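Local coordinates for protein geranylgeranyl pyrophosphate synthase (Corynebacterium glutamicum, PDB 3LMD) that probably condenses isopentenyl diphosphate units onto an allylic diphosphate to build a longer-chain prenyl diphosphate, with magnesium as cofactor, at residues 53-58 / 144-149; 100-105 / 151-156. All blocks are in the same frame, centred on the assembly; numbering follows the deposited sequence.

Contact 1: 53-58 / 144-149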
ATOM      1  N   THR A  53      -4.919   0.668 -18.918  1.00 22.34           N
ATOM      2  CA  THR A  53      -6.195   0.112 -18.452  1.00 24.68           C
ATOM      3  C   THR A  53      -6.258   0.073 -16.913  1.00 23.74           C
ATOM      4  O   THR A  53      -7.242   0.486 -16.306  1.00 25.97           O
ATOM      5  CB  THR A  53      -6.423  -1.288 -19.049  1.00 27.71           C
ATOM      6  OG1 THR A  53      -6.705  -1.140 -20.457  1.00 30.13           O
ATOM      7  CG2 THR A  53      -7.575  -1.983 -18.387  1.00 31.50           C
ATOM      8  N   GLU A  54      -5.215  -0.447 -16.276  1.00 26.48           N
ATOM      9  CA  GLU A  54      -5.222  -0.528 -14.808  1.00 26.42           C
ATOM     10  C   GLU A  54      -5.287   0.854 -14.171  1.00 23.63           C
ATOM     11  O   GLU A  54      -6.055   1.079 -13.240  1.00 26.69           O
ATOM     12  CB  GLU A  54      -3.954  -1.260 -14.314  1.00 24.69           C
ATOM     13  CG  GLU A  54      -3.959  -2.733 -14.611  1.00 29.93           C
ATOM     14  CD  GLU A  54      -4.915  -3.502 -13.673  1.00 28.13           C
ATOM     15  OE1 GLU A  54      -5.543  -2.882 -12.802  1.00 38.31           O
ATOM     16  OE2 GLU A  54      -5.047  -4.726 -13.806  1.00 37.15           O
ATOM     17  N   LEU A  55      -4.450   1.778 -14.643  1.00 22.57           N
ATOM     18  CA  LEU A  55      -4.415   3.101 -14.037  1.00 25.84           C
ATOM     19  C   LEU A  55      -5.769   3.808 -14.181  1.00 28.91           C
ATOM     20  O   LEU A  55      -6.156   4.639 -13.341  1.00 29.98           O
ATOM     21  CB  LEU A  55      -3.299   3.953 -14.672  1.00 25.00           C
ATOM     22  CG  LEU A  55      -1.870   3.404 -14.523  1.00 28.78           C
ATOM     23  CD1 LEU A  55      -0.884   4.326 -15.242  1.00 28.74           C
ATOM     24  CD2 LEU A  55      -1.530   3.324 -13.036  1.00 31.62           C
ATOM     25  N   SER A  56      -6.507   3.477 -15.242  1.00 24.42           N
ATOM     26  CA  SER A  56      -7.801   4.147 -15.465  1.00 24.04           C
ATOM     27  C   SER A  56      -8.984   3.265 -15.072  1.00 24.38           C
ATOM     28  O   SER A  56     -10.109   3.464 -15.575  1.00 26.55           O
ATOM     29  CB  SER A  56      -7.936   4.602 -16.941  1.00 25.06           C
ATOM     30  OG  SER A  56      -7.787   3.489 -17.826  1.00 26.87           O
ATOM     31  N   SER A  57      -8.746   2.304 -14.174  1.00 24.07           N
ATOM     32  CA  SER A  57      -9.832   1.464 -13.652  1.00 19.98           C
ATOM     33  C   SER A  57     -10.349   1.958 -12.289  1.00 25.03           C
ATOM     34  O   SER A  57      -9.562   2.383 -11.431  1.00 25.93           O
ATOM     35  CB  SER A  57      -9.359   0.008 -13.511  1.00 25.02           C
ATOM     36  OG  SER A  57      -9.065  -0.549 -14.772  1.00 28.96           O
ATOM     37  N   GLY A  58     -11.663   1.884 -12.090  1.00 23.77           N
ATOM     38  CA  GLY A  58     -12.244   2.283 -10.804  1.00 25.92           C
ATOM     39  C   GLY A  58     -13.214   3.424 -10.970  1.00 31.95           C
ATOM     40  O   GLY A  58     -13.526   3.843 -12.113  1.00 27.28           O
ATOM     41  N   ASP A 144      -2.060   3.635  -3.037  1.00 25.97           N
ATOM     42  CA  ASP A 144      -2.750   2.431  -2.526  1.00 25.57           C
ATOM     43  C   ASP A 144      -3.624   1.735  -3.581  1.00 22.64           C
ATOM     44  O   ASP A 144      -3.687   0.477  -3.633  1.00 23.97           O
ATOM     45  CB  ASP A 144      -3.612   2.766  -1.304  1.00 23.76           C
ATOM     46  CG  ASP A 144      -2.768   3.124  -0.077  1.00 34.23           C
ATOM     47  OD1 ASP A 144      -1.533   2.949  -0.117  1.00 29.58           O
ATOM     48  OD2 ASP A 144      -3.335   3.585   0.934  1.00 32.20           O
ATOM     49  N   ILE A 145      -4.351   2.514  -4.390  1.00 21.51           N
ATOM     50  CA  ILE A 145      -5.225   1.865  -5.350  1.00 23.23           C
ATOM     51  C   ILE A 145      -4.338   1.199  -6.414  1.00 20.15           C
ATOM     52  O   ILE A 145      -4.697   0.133  -6.941  1.00 24.81           O
ATOM     53  CB  ILE A 145      -6.287   2.824  -6.017  1.00 22.38           C
ATOM     54  CG1 ILE A 145      -7.338   2.009  -6.777  1.00 28.41           C
ATOM     55  CG2 ILE A 145      -5.623   3.870  -6.982  1.00 22.76           C
ATOM     56  CD1 ILE A 145      -8.385   1.328  -5.876  1.00 31.22           C
ATOM     57  N   LEU A 146      -3.181   1.787  -6.701  1.00 20.86           N
ATOM     58  CA  LEU A 146      -2.233   1.115  -7.624  1.00 23.35           C
ATOM     59  C   LEU A 146      -1.807  -0.251  -7.091  1.00 27.14           C
ATOM     60  O   LEU A 146      -1.775  -1.250  -7.830  1.00 23.96           O
ATOM     61  CB  LEU A 146      -1.014   2.013  -7.956  1.00 23.86           C
ATOM     62  CG  LEU A 146      -1.142   2.781  -9.285  1.00 26.98           C
ATOM     63  CD1 LEU A 146      -2.339   3.742  -9.329  1.00 30.71           C
ATOM     64  CD2 LEU A 146       0.159   3.513  -9.514  1.00 23.71           C
ATOM     65  N   LEU A 147      -1.498  -0.314  -5.804  1.00 24.85           N
ATOM     66  CA  LEU A 147      -1.162  -1.608  -5.171  1.00 23.21           C
ATOM     67  C   LEU A 147      -2.340  -2.582  -5.265  1.00 26.32           C
ATOM     68  O   LEU A 147      -2.149  -3.775  -5.513  1.00 22.37           O
ATOM     69  CB  LEU A 147      -0.691  -1.412  -3.699  1.00 24.54           C
ATOM     70  CG  LEU A 147       0.596  -0.541  -3.678  1.00 34.46           C
ATOM     71  CD1 LEU A 147       0.949   0.039  -2.321  1.00 37.51           C
ATOM     72  CD2 LEU A 147       1.839  -1.274  -4.266  1.00 31.62           C
ATOM     73  N   ALA A 148      -3.566  -2.094  -5.121  1.00 21.40           N
ATOM     74  CA  ALA A 148      -4.725  -2.989  -5.294  1.00 23.60           C
ATOM     75  C   ALA A 148      -4.809  -3.507  -6.751  1.00 27.23           C
ATOM     76  O   ALA A 148      -5.087  -4.685  -6.973  1.00 24.30           O
ATOM     77  CB  ALA A 148      -6.049  -2.287  -4.925  1.00 31.34           C
ATOM     78  N   HIS A 149      -4.617  -2.619  -7.728  1.00 25.62           N
ATOM     79  CA  HIS A 149      -4.556  -3.034  -9.149  1.00 26.23           C
ATOM     80  C   HIS A 149      -3.472  -4.093  -9.364  1.00 25.57           C
ATOM     81  O   HIS A 149      -3.686  -5.114 -10.049  1.00 25.54           O
ATOM     82  CB  HIS A 149      -4.201  -1.857 -10.087  1.00 23.97           C
ATOM     83  CG  HIS A 149      -5.227  -0.763 -10.117  1.00 27.30           C
ATOM     84  ND1 HIS A 149      -6.570  -1.006 -10.026  1.00 26.04           N
ATOM     85  CD2 HIS A 149      -5.095   0.575 -10.276  1.00 25.95           C
ATOM     86  CE1 HIS A 149      -7.235   0.134 -10.105  1.00 23.59           C
ATOM     87  NE2 HIS A 149      -6.355   1.112 -10.250  1.00 27.34           N
TER
HETATM   88  O   HOH W   1      -6.121  -5.897 -11.750  1.00 32.57           O
HETATM   89  O   HOH W   2      -7.116   3.775 -10.904  1.00 30.66           O
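The imidazole of His149 lies against the C-terminal end of helix 34-55, and it accounts for most of the polar side of this contact. Over one face of the ring sits the carbonyl oxygen of Glu54, 3.0 Å from NE2 but displaced toward the rim and badly angled for a hydrogen bond. On the opposite face stands the carbonyl oxygen of Ile145, one turn back in His149's own helix. The Glu54 and His149 side chains slide past each other in opposite directions, carboxylate and ring planes 48° apart, with Glu54 OE1 3.2 Å from His149 CB. The Glu54 chain reaches there by folding at chi2 (-75°).

Two waters supply the hydrogen bonds between the segments. One, in the ring plane at the edge, lies 2.8 Å from His149 NE2 and donates to the carbonyl oxygens of both Leu55 and Ser57. The other donates to Glu54 OE2 at 2.6 Å and to the His149 carbonyl oxygen. Within the turn, Ser57 OG donates to Thr53 O at 2.6 Å from above the carbonyl plane.

The apolar part is a single pair: Leu55 CD2 comes 3.8 Å from Leu146 CG, the two side chains crossing obliquely. Val66 of helix 60-69 and Ile106 of helix 95-118 also touch Leu146, closing the apolar side in this all-helical prenyl synthase fold.

With carbonyl oxygens on opposite faces and a carboxylate alongside, a protonated imidazole would probably be favoured; water ties NE2 to Leu55 and Ser57, beside the direct contact of CE1 with Ser57 O.

Contact 2: 100-105 / 151-156; sequences AAVVVE and SGLMSQ
Leu153 and Met154 of helix 132-157 pack against Val102 and Val103 of helix 95-118, with the helices running nearly antiparallel (151°) and their axes 9.6 Å apart at closest approach. Contact is purely apolar and rests on these four buried side chains.

Leu153 sets its CB toward the other helix. That CB meets Val103 CG2 at 3.6 Å, the two side chains sliding past each other in opposite directions. Further out, Leu153 CD1 touches Val102 CG1, also at 3.6 Å, and here the side chains cross at about a right angle. Leu153 thus spans two successive valines, its CB on Val103 and its CD1 on Val102, with CD1 also near Val103 CG2.

Met154 comes in at the flank. Its CG lies 3.8 Å from Val103 CG1 and SD follows at 4.0 Å from that same methyl. Val103 holds CG1 anti to its backbone N (chi1 166°), which presents both branches to the partner: CG1 meets Met154, while CG2 reaches Leu153 CB and still lies near Met154 CG. Beyond the interface, Ser155 OG turns back to donate to Gly152 O at 2.6 Å, tilted 17° from the carbonyl plane.

Helix 34-55 covers one side of the pair, with Leu50 against Val102 and Glu54 against Leu153, while helix 159-181 packs on Met154 through Val162 and Phe165. Next to the interface, Ser151 touches Phe165 of the second subunit, so the 151-156 side of this antiparallel pair borders the second subunit in the all-helical prenyl synthase fold.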
ATOM      1  N   ALA A 100       3.276  -9.397 -15.924  1.00 25.31           N
ATOM      2  CA  ALA A 100       4.324  -9.190 -14.906  1.00 25.78           C
ATOM      3  C   ALA A 100       5.037  -7.841 -15.053  1.00 26.05           C
ATOM      4  O   ALA A 100       5.312  -7.178 -14.055  1.00 25.89           O
ATOM      5  CB  ALA A 100       5.330 -10.355 -14.903  1.00 25.55           C
ATOM      6  N   ALA A 101       5.326  -7.412 -16.279  1.00 21.99           N
ATOM      7  CA  ALA A 101       6.016  -6.144 -16.515  1.00 23.60           C
ATOM      8  C   ALA A 101       5.148  -4.991 -16.052  1.00 24.94           C
ATOM      9  O   ALA A 101       5.655  -3.989 -15.503  1.00 25.50           O
ATOM     10  CB  ALA A 101       6.379  -5.971 -18.015  1.00 24.47           C
ATOM     11  N   VAL A 102       3.843  -5.152 -16.228  1.00 21.86           N
ATOM     12  CA  VAL A 102       2.901  -4.135 -15.804  1.00 23.51           C
ATOM     13  C   VAL A 102       2.886  -4.083 -14.276  1.00 19.24           C
ATOM     14  O   VAL A 102       2.846  -3.009 -13.686  1.00 23.59           O
ATOM     15  CB  VAL A 102       1.483  -4.372 -16.383  1.00 25.77           C
ATOM     16  CG1 VAL A 102       0.420  -3.477 -15.664  1.00 24.53           C
ATOM     17  CG2 VAL A 102       1.482  -4.143 -17.928  1.00 23.00           C
ATOM     18  N   VAL A 103       2.920  -5.253 -13.646  1.00 22.47           N
ATOM     19  CA  VAL A 103       2.947  -5.289 -12.184  1.00 21.74           C
ATOM     20  C   VAL A 103       4.189  -4.556 -11.670  1.00 26.53           C
ATOM     21  O   VAL A 103       4.102  -3.763 -10.722  1.00 24.10           O
ATOM     22  CB  VAL A 103       2.920  -6.741 -11.668  1.00 21.23           C
ATOM     23  CG1 VAL A 103       3.295  -6.812 -10.145  1.00 25.21           C
ATOM     24  CG2 VAL A 103       1.506  -7.347 -11.884  1.00 24.70           C
ATOM     25  N   VAL A 104       5.340  -4.817 -12.285  1.00 23.35           N
ATOM     26  CA  VAL A 104       6.568  -4.118 -11.871  1.00 27.11           C
ATOM     27  C   VAL A 104       6.401  -2.615 -12.025  1.00 23.37           C
ATOM     28  O   VAL A 104       6.743  -1.836 -11.115  1.00 23.95           O
ATOM     29  CB  VAL A 104       7.804  -4.614 -12.647  1.00 25.95           C
ATOM     30  CG1 VAL A 104       9.047  -3.728 -12.352  1.00 24.83           C
ATOM     31  CG2 VAL A 104       8.067  -6.083 -12.270  1.00 25.31           C
ATOM     32  N   GLU A 105       5.898  -2.184 -13.170  1.00 22.32           N
ATOM     33  CA  GLU A 105       5.761  -0.741 -13.384  1.00 25.02           C
ATOM     34  C   GLU A 105       4.750  -0.067 -12.459  1.00 26.62           C
ATOM     35  O   GLU A 105       4.971   1.070 -12.026  1.00 27.82           O
ATOM     36  CB  GLU A 105       5.451  -0.411 -14.849  1.00 26.68           C
ATOM     37  CG  GLU A 105       5.381   1.082 -15.096  1.00 28.12           C
ATOM     38  CD  GLU A 105       6.750   1.781 -15.078  1.00 31.65           C
ATOM     39  OE1 GLU A 105       7.776   1.145 -14.794  1.00 30.44           O
ATOM     40  OE2 GLU A 105       6.807   2.994 -15.387  1.00 31.03           O
ATOM     41  N   SER A 151      -2.158  -6.168  -7.240  1.00 24.83           N
ATOM     42  CA  SER A 151      -2.560  -7.442  -6.629  1.00 24.90           C
ATOM     43  C   SER A 151      -3.566  -8.200  -7.487  1.00 25.62           C
ATOM     44  O   SER A 151      -3.517  -9.440  -7.558  1.00 25.19           O
ATOM     45  CB  SER A 151      -3.175  -7.197  -5.240  1.00 29.32           C
ATOM     46  OG  SER A 151      -2.222  -6.560  -4.415  1.00 34.69           O
ATOM     47  N   GLY A 152      -4.495  -7.478  -8.116  1.00 26.99           N
ATOM     48  CA  GLY A 152      -5.453  -8.112  -9.045  1.00 25.14           C
ATOM     49  C   GLY A 152      -4.709  -8.895 -10.126  1.00 24.87           C
ATOM     50  O   GLY A 152      -4.997 -10.091 -10.366  1.00 24.51           O
ATOM     51  N   LEU A 153      -3.749  -8.238 -10.784  1.00 24.98           N
ATOM     52  CA  LEU A 153      -2.961  -8.920 -11.838  1.00 28.26           C
ATOM     53  C   LEU A 153      -2.129 -10.084 -11.293  1.00 28.64           C
ATOM     54  O   LEU A 153      -2.026 -11.158 -11.907  1.00 25.34           O
ATOM     55  CB  LEU A 153      -2.031  -7.936 -12.557  1.00 28.89           C
ATOM     56  CG  LEU A 153      -2.712  -6.856 -13.404  1.00 30.45           C
ATOM     57  CD1 LEU A 153      -1.642  -5.916 -13.991  1.00 26.68           C
ATOM     58  CD2 LEU A 153      -3.562  -7.528 -14.518  1.00 31.98           C
ATOM     59  N   MET A 154      -1.511  -9.878 -10.142  1.00 23.90           N
ATOM     60  CA  MET A 154      -0.711 -10.955  -9.504  1.00 23.39           C
ATOM     61  C   MET A 154      -1.540 -12.173  -9.174  1.00 24.41           C
ATOM     62  O   MET A 154      -1.020 -13.286  -9.196  1.00 27.82           O
ATOM     63  CB  MET A 154      -0.032 -10.441  -8.191  1.00 24.34           C
ATOM     64  CG  MET A 154       1.079  -9.454  -8.515  1.00 28.22           C
ATOM     65  SD  MET A 154       2.147  -9.121  -7.042  1.00 24.02           S
ATOM     66  CE  MET A 154       0.979  -9.302  -5.843  1.00 23.41           C
ATOM     67  N   SER A 155      -2.816 -11.979  -8.836  1.00 25.91           N
ATOM     68  CA  SER A 155      -3.708 -13.124  -8.586  1.00 25.81           C
ATOM     69  C   SER A 155      -3.830 -14.030  -9.808  1.00 30.77           C
ATOM     70  O   SER A 155      -4.160 -15.211  -9.686  1.00 27.48           O
ATOM     71  CB  SER A 155      -5.111 -12.683  -8.125  1.00 26.38           C
ATOM     72  OG  SER A 155      -5.951 -12.216  -9.211  1.00 25.78           O
ATOM     73  N   GLN A 156      -3.549 -13.481 -10.986  1.00 26.04           N
ATOM     74  CA  GLN A 156      -3.615 -14.270 -12.207  1.00 29.97           C
ATOM     75  C   GLN A 156      -2.238 -14.822 -12.573  1.00 33.20           C
ATOM     76  O   GLN A 156      -2.128 -15.719 -13.420  1.00 34.92           O
ATOM     77  CB  GLN A 156      -4.176 -13.431 -13.369  1.00 27.41           C
ATOM     78  CG  GLN A 156      -5.610 -12.927 -13.105  1.00 26.93           C
ATOM     79  CD  GLN A 156      -6.175 -12.204 -14.313  1.00 30.30           C
ATOM     80  OE1 GLN A 156      -5.564 -11.258 -14.815  1.00 28.83           O
ATOM     81  NE2 GLN A 156      -7.326 -12.662 -14.801  1.00 28.00           N
TER

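In the fold
Both contacts use helix 132-157, about two turns apart, and their centres lie 11 Å apart. Contact 1 fastens it to the end of helix 34-55 and the loop after it at a partly buried edge, where waters, carbonyl oxygens and a histidine do much of the work. Contact 2 joins it to helix 95-118 in an apolar seam of buried aliphatic and methionine side chains. The two meet where Glu54 OE2 packs 3.2 Å from Leu153 CG, so the carboxylate of the first borders the leucine of the second. Both also reach the second subunit. Contact 1 comes nearer the calcium-binding residue Asp115: Leu146 is about 12 Å from it, side chain to side chain, whereas contact 2 lies away.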